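Local coordinates for protein proabylysin (Pyrococcus abyssi, PDB 4JIU) that is the zymogen of a minigluzincin, a minimal soluble zinc metallopeptidase, and probably hydrolyses peptide bonds once its zinc site is unblocked, at residues L13-P18 against H60-L65; G38-D43 against Y56-E61. The protein carries 1 engineered substitution. All blocks are in the same frame, centred on the assembly; numbering follows the deposited sequence. Where two conformers were deposited one is given.

Contact 1. Residues L13-P18 against H60-L65; sequences LGYQRP and HELAHL. With ZN (zinc ion), chain B.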
loop_
_atom_site.group_PDB
_atom_site.type_symbol
_atom_site.label_atom_id
_atom_site.label_comp_id
_atom_site.label_asym_id
_atom_site.label_seq_id
_atom_site.Cartn_x
_atom_site.Cartn_y
_atom_site.Cartn_z
ATOM N N LEU A 13 -5.287 -3.754 -10.158
ATOM C CA LEU A 13 -3.946 -3.638 -10.727
ATOM C C LEU A 13 -3.725 -4.718 -11.772
ATOM O O LEU A 13 -2.776 -4.635 -12.561
ATOM C CB LEU A 13 -2.827 -3.685 -9.690
ATOM C CG LEU A 13 -2.811 -2.616 -8.606
ATOM C CD1 LEU A 13 -1.507 -2.726 -7.811
ATOM C CD2 LEU A 13 -2.957 -1.259 -9.189
ATOM N N GLY A 14 -4.538 -5.771 -11.761
ATOM C CA GLY A 14 -4.262 -6.921 -12.640
ATOM C C GLY A 14 -3.021 -7.683 -12.223
ATOM O O GLY A 14 -2.152 -8.025 -13.050
ATOM N N TYR A 15 -3.006 -8.013 -10.931
ATOM C CA TYR A 15 -1.799 -8.592 -10.311
ATOM C C TYR A 15 -2.164 -9.846 -9.519
ATOM O O TYR A 15 -2.375 -9.691 -8.308
ATOM C CB TYR A 15 -1.152 -7.578 -9.402
ATOM C CG TYR A 15 0.256 -7.925 -9.001
ATOM C CD1 TYR A 15 1.257 -8.165 -9.934
ATOM C CD2 TYR A 15 0.630 -8.001 -7.674
ATOM C CE1 TYR A 15 2.547 -8.472 -9.562
ATOM C CE2 TYR A 15 1.917 -8.290 -7.283
ATOM C CZ TYR A 15 2.894 -8.543 -8.229
ATOM O OH TYR A 15 4.171 -8.821 -7.793
ATOM N N GLN A 16 -2.169 -10.967 -10.160
ATOM C CA GLN A 16 -2.610 -12.204 -9.521
ATOM C C GLN A 16 -1.405 -12.947 -9.041
ATOM O O GLN A 16 -0.809 -13.772 -9.762
ATOM C CB GLN A 16 -3.483 -13.007 -10.461
ATOM C CG GLN A 16 -4.797 -12.313 -10.879
ATOM C CD GLN A 16 -5.622 -11.737 -9.762
ATOM O OE1 GLN A 16 -5.850 -12.338 -8.703
ATOM N NE2 GLN A 16 -6.142 -10.517 -9.975
ATOM N N ARG A 17 -1.024 -12.609 -7.850
ATOM C CA ARG A 17 0.073 -13.199 -7.115
ATOM C C ARG A 17 -0.447 -13.429 -5.701
ATOM O O ARG A 17 -1.158 -12.543 -5.189
ATOM C CB ARG A 17 1.264 -12.295 -7.036
ATOM C CG ARG A 17 2.461 -12.790 -6.270
ATOM C CD ARG A 17 3.535 -11.698 -6.265
ATOM N NE ARG A 17 4.722 -12.145 -5.531
ATOM C CZ ARG A 17 5.824 -11.428 -5.414
ATOM N NH1 ARG A 17 5.853 -10.214 -5.916
ATOM N NH2 ARG A 17 6.873 -11.882 -4.768
ATOM N N PRO A 18 -0.061 -14.504 -5.047
ATOM C CA PRO A 18 -0.559 -14.804 -3.691
ATOM C C PRO A 18 0.159 -14.034 -2.600
ATOM O O PRO A 18 0.822 -14.576 -1.723
ATOM C CB PRO A 18 -0.312 -16.324 -3.582
ATOM C CG PRO A 18 0.905 -16.529 -4.391
ATOM C CD PRO A 18 0.690 -15.646 -5.589
ATOM N N HIS A 60 -0.350 1.124 -2.752
ATOM C CA HIS A 60 1.024 1.599 -2.779
ATOM C C HIS A 60 1.977 0.440 -2.662
ATOM O O HIS A 60 2.969 0.320 -3.412
ATOM C CB HIS A 60 1.191 2.646 -1.674
ATOM C CG HIS A 60 2.575 3.228 -1.623
ATOM N ND1 HIS A 60 2.827 4.533 -1.977
ATOM C CD2 HIS A 60 3.795 2.776 -1.252
ATOM C CE1 HIS A 60 4.115 4.822 -1.839
ATOM N NE2 HIS A 60 4.744 3.723 -1.415
ATOM N N GLU A 61 1.735 -0.414 -1.668
ATOM C CA GLU A 61 2.657 -1.534 -1.464
ATOM C C GLU A 61 2.594 -2.579 -2.594
ATOM O O GLU A 61 3.606 -3.059 -3.055
ATOM C CB GLU A 61 2.458 -2.146 -0.098
ATOM C CG GLU A 61 2.714 -1.182 1.049
ATOM C CD GLU A 61 4.087 -0.560 1.049
ATOM O OE1 GLU A 61 5.070 -1.047 0.485
ATOM O OE2 GLU A 61 4.183 0.531 1.687
ATOM N N LEU A 62 1.386 -2.861 -3.092
ATOM C CA LEU A 62 1.229 -3.746 -4.217
ATOM C C LEU A 62 1.919 -3.154 -5.453
ATOM O O LEU A 62 2.491 -3.916 -6.243
ATOM C CB LEU A 62 -0.227 -4.040 -4.589
ATOM C CG LEU A 62 -0.949 -4.994 -3.657
ATOM C CD1 LEU A 62 -2.430 -4.991 -3.954
ATOM C CD2 LEU A 62 -0.402 -6.414 -3.755
ATOM N N ALA A 63 1.879 -1.839 -5.636
ATOM C CA ALA A 63 2.541 -1.198 -6.740
ATOM C C ALA A 63 4.040 -1.396 -6.690
ATOM O O ALA A 63 4.691 -1.592 -7.726
ATOM C CB ALA A 63 2.176 0.289 -6.808
ATOM N N HIS A 64 4.626 -1.399 -5.499
ATOM C CA HIS A 64 6.062 -1.710 -5.366
ATOM C C HIS A 64 6.329 -3.093 -5.916
ATOM O O HIS A 64 7.249 -3.338 -6.686
ATOM C CB HIS A 64 6.520 -1.624 -3.916
ATOM C CG HIS A 64 6.853 -0.251 -3.463
ATOM N ND1 HIS A 64 7.871 0.483 -4.059
ATOM C CD2 HIS A 64 6.361 0.511 -2.461
ATOM C CE1 HIS A 64 7.929 1.655 -3.428
ATOM N NE2 HIS A 64 7.022 1.727 -2.447
ATOM N N LEU A 65 5.534 -4.056 -5.486
ATOM C CA LEU A 65 5.707 -5.442 -5.866
ATOM C C LEU A 65 5.507 -5.599 -7.369
ATOM O O LEU A 65 6.313 -6.283 -8.040
ATOM C CB LEU A 65 4.735 -6.340 -5.112
ATOM C CG LEU A 65 5.028 -6.524 -3.638
ATOM C CD1 LEU A 65 3.876 -7.336 -2.995
ATOM C CD2 LEU A 65 6.347 -7.173 -3.364
HETATM ZN ZN ZN B . 6.698 3.394 -1.398
HETATM O O HOH W 1 7.881 -8.257 -6.494
#

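Contact 2. Residues G38-D43 against Y56-E61; sequences GTITLD and YILIHE. With ZN (zinc ion), chain B.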
loop_
_atom_site.group_PDB
_atom_site.type_symbol
_atom_site.label_atom_id
_atom_site.label_comp_id
_atom_site.label_asym_id
_atom_site.label_seq_id
_atom_site.Cartn_x
_atom_site.Cartn_y
_atom_site.Cartn_z
ATOM N N GLY A 38 6.925 -12.001 -1.363
ATOM C CA GLY A 38 5.586 -11.649 -1.766
ATOM C C GLY A 38 4.685 -11.382 -0.563
ATOM O O GLY A 38 3.612 -11.980 -0.428
ATOM N N THR A 39 5.122 -10.461 0.292
ATOM C CA THR A 39 4.362 -10.114 1.483
ATOM C C THR A 39 4.249 -8.590 1.589
ATOM O O THR A 39 5.090 -7.842 1.097
ATOM C CB THR A 39 4.982 -10.653 2.778
ATOM O OG1 THR A 39 6.290 -10.045 2.972
ATOM C CG2 THR A 39 5.119 -12.174 2.736
ATOM N N ILE A 40 3.196 -8.202 2.267
ATOM C CA ILE A 40 2.984 -6.822 2.712
ATOM C C ILE A 40 2.856 -6.871 4.231
ATOM O O ILE A 40 1.993 -7.603 4.719
ATOM C CB ILE A 40 1.753 -6.181 2.085
ATOM C CG1 ILE A 40 1.802 -6.149 0.557
ATOM C CG2 ILE A 40 1.541 -4.813 2.740
ATOM C CD1 ILE A 40 0.523 -5.765 -0.132
ATOM N N THR A 41 3.704 -6.161 4.946
ATOM C CA THR A 41 3.603 -6.070 6.401
ATOM C C THR A 41 3.092 -4.708 6.771
ATOM O O THR A 41 3.590 -3.683 6.294
ATOM C CB THR A 41 4.986 -6.342 7.003
ATOM O OG1 THR A 41 5.439 -7.652 6.627
ATOM C CG2 THR A 41 4.900 -6.304 8.521
ATOM N N LEU A 42 2.060 -4.685 7.635
ATOM C CA LEU A 42 1.384 -3.498 8.052
ATOM C C LEU A 42 1.522 -3.371 9.566
ATOM O O LEU A 42 1.298 -4.356 10.285
ATOM C CB LEU A 42 -0.122 -3.563 7.776
ATOM C CG LEU A 42 -0.517 -3.878 6.310
ATOM C CD1 LEU A 42 -2.016 -4.101 6.273
ATOM C CD2 LEU A 42 -0.020 -2.793 5.388
ATOM N N ASP A 43 1.768 -2.186 10.028
ATOM C CA ASP A 43 1.692 -1.882 11.467
ATOM C C ASP A 43 0.241 -1.948 11.911
ATOM O O ASP A 43 -0.635 -1.584 11.135
ATOM C CB ASP A 43 2.263 -0.508 11.729
ATOM C CG ASP A 43 2.339 -0.193 13.195
ATOM O OD1 ASP A 43 1.338 0.333 13.731
ATOM O OD2 ASP A 43 3.378 -0.490 13.822
ATOM N N TYR A 56 -5.295 2.826 0.028
ATOM C CA TYR A 56 -4.096 3.465 -0.514
ATOM C C TYR A 56 -2.851 2.699 -0.149
ATOM O O TYR A 56 -1.958 2.482 -0.934
ATOM C CB TYR A 56 -4.022 4.968 -0.108
ATOM C CG TYR A 56 -2.726 5.518 -0.634
ATOM C CD1 TYR A 56 -2.617 5.814 -2.000
ATOM C CD2 TYR A 56 -1.579 5.655 0.100
ATOM C CE1 TYR A 56 -1.465 6.274 -2.524
ATOM C CE2 TYR A 56 -0.395 6.051 -0.431
ATOM C CZ TYR A 56 -0.322 6.369 -1.770
ATOM O OH TYR A 56 0.838 6.800 -2.351
ATOM N N ILE A 57 -2.707 2.386 1.159
ATOM C CA ILE A 57 -1.520 1.675 1.595
ATOM C C ILE A 57 -1.350 0.360 0.835
ATOM O O ILE A 57 -0.250 0.037 0.402
ATOM C CB ILE A 57 -1.534 1.478 3.130
ATOM C CG1 ILE A 57 -1.442 2.840 3.834
ATOM C CG2 ILE A 57 -0.436 0.522 3.545
ATOM C CD1 ILE A 57 -1.743 2.802 5.275
ATOM N N LEU A 58 -2.421 -0.415 0.725
ATOM C CA LEU A 58 -2.349 -1.669 0.001
ATOM C C LEU A 58 -1.962 -1.461 -1.440
ATOM O O LEU A 58 -1.146 -2.214 -1.994
ATOM C CB LEU A 58 -3.666 -2.427 0.136
ATOM C CG LEU A 58 -3.948 -2.972 1.535
ATOM C CD1 LEU A 58 -5.329 -3.615 1.565
ATOM C CD2 LEU A 58 -2.934 -3.968 2.017
ATOM N N ILE A 59 -2.576 -0.487 -2.125
ATOM C CA ILE A 59 -2.259 -0.189 -3.509
ATOM C C ILE A 59 -0.810 0.261 -3.632
ATOM O O ILE A 59 -0.130 -0.193 -4.585
ATOM C CB ILE A 59 -3.246 0.828 -4.080
ATOM C CG1 ILE A 59 -4.640 0.239 -4.337
ATOM C CG2 ILE A 59 -2.686 1.505 -5.332
ATOM C CD1 ILE A 59 -4.710 -0.717 -5.506
ATOM N N HIS A 60 -0.350 1.124 -2.752
ATOM C CA HIS A 60 1.024 1.599 -2.779
ATOM C C HIS A 60 1.977 0.440 -2.662
ATOM O O HIS A 60 2.969 0.320 -3.412
ATOM C CB HIS A 60 1.191 2.646 -1.674
ATOM C CG HIS A 60 2.575 3.228 -1.623
ATOM N ND1 HIS A 60 2.827 4.533 -1.977
ATOM C CD2 HIS A 60 3.795 2.776 -1.252
ATOM C CE1 HIS A 60 4.115 4.822 -1.839
ATOM N NE2 HIS A 60 4.744 3.723 -1.415
ATOM N N GLU A 61 1.735 -0.414 -1.668
ATOM C CA GLU A 61 2.657 -1.534 -1.464
ATOM C C GLU A 61 2.594 -2.579 -2.594
ATOM O O GLU A 61 3.606 -3.059 -3.055
ATOM C CB GLU A 61 2.458 -2.146 -0.098
ATOM C CG GLU A 61 2.714 -1.182 1.049
ATOM C CD GLU A 61 4.087 -0.560 1.049
ATOM O OE1 GLU A 61 5.070 -1.047 0.485
ATOM O OE2 GLU A 61 4.183 0.531 1.687
HETATM ZN ZN ZN B . 6.698 3.394 -1.398
#

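Contact 1. Residues L13-P18 against H60-L65
The loop that leaves helix 2-13 passes one flank of helix 51-67, coming nearest at Leu13 and Ala63, whose CA atoms stand 8.0 Å apart. Leu13 reaches across with one methyl: CD1 lies 3.7 Å from Leu62 CB and also leans on the backbone at Ala63. After Leu13 the chain turns sharply at Gly14, the C-prime residue of a Schellman motif with positive phi, in which Tyr15 N bonds to Lys10 O and Gly14 N to Asp11 O. That turn sends Tyr15 along the helix. With CG anti to the backbone N (chi1 -165°), its ring crosses Leu65 at about a right angle, CE2 resting 4.1 Å from Leu65 CB. The phenol oxygen OH ends 3.3 Å from Leu65 O. Arg17, stretched out from CG to NE, runs beside the tyrosine and lays its CB over one face of the ring, offset toward the rim. Its NH1 donates to Tyr15 OH at 2.9 Å (N-H...O 153°), close to the guanidinium plane, and also to a water that in turn donates to Leu65 O; NH2 is taken by Phe35 O. On the far side of the helix, His60 and His64 bind zinc through NE2, with His72 and an oxygen (O) of the C-terminal carboxylate of Val105 as the other ligands. The two histidines belong to an HExxH motif, the zinc-binding signature of zincin metallopeptidases. The chemistry is thus divided: leucine and tyrosine carbons close the inner part of the contact, whereas at its outer end Arg17 fixes the phenol and reaches a helix carbonyl through water, tying the loop to the back of the zinc-binding helix.

Contact 2. Residues G38-D43 against Y56-E61
Ile40 and Leu42, two residues apart on strand 39-42, meet helix 51-67 by apolar packing, without a polar bond between them. Ile40 packs obliquely against Glu61, with CG2 4.0 Å from Glu61 CB and CD1 nearly as close to the same carbon; Ile40 CD1 is also 4.4 Å from Leu58 CD2. Leu42 divides its methyls: CD2 meets Ile57 CG2 at 3.8 Å, and CD1 faces Leu58 CD2 at 4.4 Å. Leu58 CD2 is thus shared, loosely, by both strand residues. Glu61 gives the strand its aliphatic part, while a bend at chi2 (-57°) turns the carboxylate off the strand, on the side where the zinc lies. One shell further out, backbone bonds from Glu61 N to Ile57 O and from His60 N to Tyr56 O keep the helical turn in shape. Tyr56 OH accepts a 3.0 Å bond from His60 ND1, lying near the imidazole plane, and this second-shell contact helps set the rotation of the ring whose NE2 holds the metal; the phenol is bonded in turn to Glu93. Strand and helix run at 143° with their short axes 9.7 Å apart. The strand is the middle one of its sheet, parallel to 20-23 and antiparallel to 31-34. Ile40 and Leu42 also touch helix 2-13, at Leu6 and Val2, while Ile57 reaches Ile96 of helix 88-100 on another side of the zinc-binding helix.

How the contacts relate
Contacts 1 and 2 use successive turns of helix 51-67, share His60 and Glu61, and have centres about 9 Å apart. They merge into one apolar layer: Leu65 CD1 of contact 1 lies 4.3 Å from Ile40 CG1 of contact 2, and Leu13 CG is 4.1 Å from Ile59 CD1. At the edge, Arg17 NH2 comes within 3.3 Å of Gly38 CA, so the loop also touches the residue just ahead of strand 39-42. Together, loop and sheet back the helix that presents His60 NE2 and His64 NE2 to the zinc ion, each at 2.0 Å. Val105 O fills a further position on the metal, consistent with a zymogen held latent by its own C-terminus.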